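Local coordinates for CRISPR-associated endonuclease Cas1 (Thermotoga maritima, PDB 4XTK), which probably acts as a metal-dependent endonuclease on double-stranded DNA in CRISPR adaptive immunity, working as a homodimer that joins with Cas2, at residues T203-S206 with L207-T211. Residues are numbered along the deposited sequence; the frame is centred on the assembly and turned at random.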
ATOM      1  N   THR E 203       8.872   0.748 -15.405  1.00 36.15           N
ATOM      2  CA  THR E 203      10.016   0.065 -14.833  1.00 37.24           C
ATOM      3  C   THR E 203      10.426   0.721 -13.532  1.00 38.44           C
ATOM      4  O   THR E 203      10.598   0.042 -12.515  1.00 37.21           O
ATOM      5  CB  THR E 203      11.204   0.055 -15.794  1.00 38.47           C
ATOM      6  OG1 THR E 203      10.853  -0.689 -16.968  1.00 43.27           O
ATOM      7  CG2 THR E 203      12.415  -0.581 -15.134  1.00 31.45           C
ATOM      8  N   VAL E 204      10.575   2.043 -13.566  1.00 29.31           N
ATOM      9  CA  VAL E 204      10.925   2.791 -12.367  1.00 41.03           C
ATOM     10  C   VAL E 204       9.875   2.574 -11.282  1.00 38.78           C
ATOM     11  O   VAL E 204      10.212   2.395 -10.106  1.00 33.51           O
ATOM     12  CB  VAL E 204      11.058   4.293 -12.649  1.00 32.97           C
ATOM     13  CG1 VAL E 204      11.461   5.030 -11.376  1.00 35.48           C
ATOM     14  CG2 VAL E 204      12.072   4.537 -13.758  1.00 31.44           C
ATOM     15  N   LEU E 205       8.608   2.563 -11.694  1.00 29.61           N
ATOM     16  CA  LEU E 205       7.493   2.357 -10.769  1.00 38.20           C
ATOM     17  C   LEU E 205       7.574   1.028 -10.017  1.00 44.40           C
ATOM     18  O   LEU E 205       7.404   0.984  -8.795  1.00 50.02           O
ATOM     19  CB  LEU E 205       6.161   2.432 -11.510  1.00 35.23           C
ATOM     20  CG  LEU E 205       4.933   2.261 -10.618  1.00 35.02           C
ATOM     21  CD1 LEU E 205       4.970   3.265  -9.472  1.00 31.25           C
ATOM     22  CD2 LEU E 205       3.649   2.403 -11.418  1.00 32.18           C
ATOM     23  N   SER E 206       7.831  -0.055 -10.741  1.00 39.00           N
ATOM     24  CA  SER E 206       7.880  -1.360 -10.105  1.00 48.34           C
ATOM     25  C   SER E 206       9.077  -1.433  -9.157  1.00 42.09           C
ATOM     26  O   SER E 206       9.014  -2.089  -8.118  1.00 46.15           O
ATOM     27  CB  SER E 206       7.932  -2.490 -11.146  1.00 51.39           C
ATOM     28  OG  SER E 206       9.154  -2.493 -11.859  1.00 65.72           O
ATOM     29  N   LEU E 207      10.160  -0.745  -9.507  1.00 39.98           N
ATOM     30  CA  LEU E 207      11.344  -0.742  -8.658  1.00 39.98           C
ATOM     31  C   LEU E 207      11.118   0.075  -7.383  1.00 40.59           C
ATOM     32  O   LEU E 207      11.655  -0.258  -6.325  1.00 44.53           O
ATOM     33  CB  LEU E 207      12.561  -0.218  -9.428  1.00 31.00           C
ATOM     34  CG  LEU E 207      13.100  -1.187 -10.490  1.00 44.80           C
ATOM     35  CD1 LEU E 207      14.332  -0.624 -11.178  1.00 40.39           C
ATOM     36  CD2 LEU E 207      13.391  -2.580  -9.909  1.00 34.76           C
ATOM     37  N   ILE E 208      10.321   1.137  -7.484  1.00 33.48           N
ATOM     38  CA  ILE E 208       9.980   1.937  -6.317  1.00 30.88           C
ATOM     39  C   ILE E 208       9.169   1.092  -5.328  1.00 37.27           C
ATOM     40  O   ILE E 208       9.382   1.152  -4.117  1.00 37.04           O
ATOM     41  CB  ILE E 208       9.194   3.211  -6.705  1.00 32.39           C
ATOM     42  CG1 ILE E 208      10.093   4.192  -7.472  1.00 30.71           C
ATOM     43  CG2 ILE E 208       8.639   3.904  -5.461  1.00 29.91           C
ATOM     44  CD1 ILE E 208       9.350   5.427  -8.009  1.00 25.42           C
ATOM     45  N   TYR E 209       8.257   0.279  -5.852  1.00 33.66           N
ATOM     46  CA  TYR E 209       7.469  -0.624  -5.020  1.00 33.68           C
ATOM     47  C   TYR E 209       8.347  -1.639  -4.294  1.00 39.03           C
ATOM     48  O   TYR E 209       7.900  -2.291  -3.354  1.00 44.52           O
ATOM     49  CB  TYR E 209       6.427  -1.365  -5.858  1.00 34.15           C
ATOM     50  CG  TYR E 209       5.149  -0.595  -6.133  1.00 37.59           C
ATOM     51  CD1 TYR E 209       4.492   0.090  -5.120  1.00 35.71           C
ATOM     52  CD2 TYR E 209       4.588  -0.574  -7.413  1.00 36.32           C
ATOM     53  CE1 TYR E 209       3.326   0.778  -5.368  1.00 35.21           C
ATOM     54  CE2 TYR E 209       3.418   0.112  -7.674  1.00 34.85           C
ATOM     55  CZ  TYR E 209       2.790   0.787  -6.651  1.00 44.17           C
ATOM     56  OH  TYR E 209       1.623   1.471  -6.910  1.00 45.95           O
ATOM     57  N   GLN E 210       9.589  -1.786  -4.737  1.00 42.78           N
ATOM     58  CA  GLN E 210      10.523  -2.683  -4.069  1.00 41.64           C
ATOM     59  C   GLN E 210      11.348  -1.916  -3.045  1.00 46.29           C
ATOM     60  O   GLN E 210      12.281  -2.462  -2.467  1.00 52.54           O
ATOM     61  CB  GLN E 210      11.437  -3.385  -5.077  1.00 36.88           C
ATOM     62  CG  GLN E 210      10.680  -4.147  -6.160  1.00 48.23           C
ATOM     63  CD  GLN E 210      11.593  -4.831  -7.160  1.00 48.41           C
ATOM     64  OE1 GLN E 210      12.816  -4.830  -7.012  1.00 48.09           O
ATOM     65  NE2 GLN E 210      11.000  -5.393  -8.205  1.00 53.46           N
ATOM     66  N   THR E 211      11.011  -0.645  -2.844  1.00 41.18           N
ATOM     67  CA  THR E 211      11.687   0.200  -1.851  1.00 42.71           C
ATOM     68  C   THR E 211      10.757   0.664  -0.733  1.00 40.08           C
ATOM     69  O   THR E 211       9.615   0.214  -0.620  1.00 42.05           O
ATOM     70  CB  THR E 211      12.307   1.472  -2.470  1.00 40.12           C
ATOM     71  OG1 THR E 211      11.265   2.387  -2.832  1.00 36.24           O
ATOM     72  CG2 THR E 211      13.168   1.129  -3.678  1.00 32.29           C
TER
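I208 N donates to V204 O over 2.9 Å, one of three successive i-to-i+4 bonds near the C-terminal end of helix 188-208, overlapping a type I beta turn from I208 to T211. L207 N likewise reaches T203 O (3.1 Å), and Y209 N reaches L205 O (3.1 Å) with an N-H...O angle of 159°. T203 O is gripped twice, because S206 OG also donates to it (3.0 Å) from the same face of the carbonyl plane as L207 N. Serine suits this site: with chi1 at 68°, OG lies between its own backbone N and carbonyl carbon and folds back onto the preceding turn. At the far end I208 O is shared by T211 N and T211 OG1; the hydroxyl comes in the carbonyl plane on a lone pair (2.6 Å), and OG1 is also bonded to L213 N, so the threonine ties the turn to the chain that follows.

The branched residues V204 and I208 suit the buried face toward helix 230-252, and CG1 of V204 touches CD1 of I208 where the two side chains slant across each other. This face lies near E236 and H221, probable manganese ligands, V204 being about 9 Å from E236 between side chains. L207 turns to I305 and L309 of helix 301-316, where I208 also reaches L309. L205 and Y209 run side by side in the same direction; the ring of Y209 also meets that of Y77, and the residue packs on R84 of the second subunit. CE2 of Y209 rests 3.9 Å from CD1 of L205.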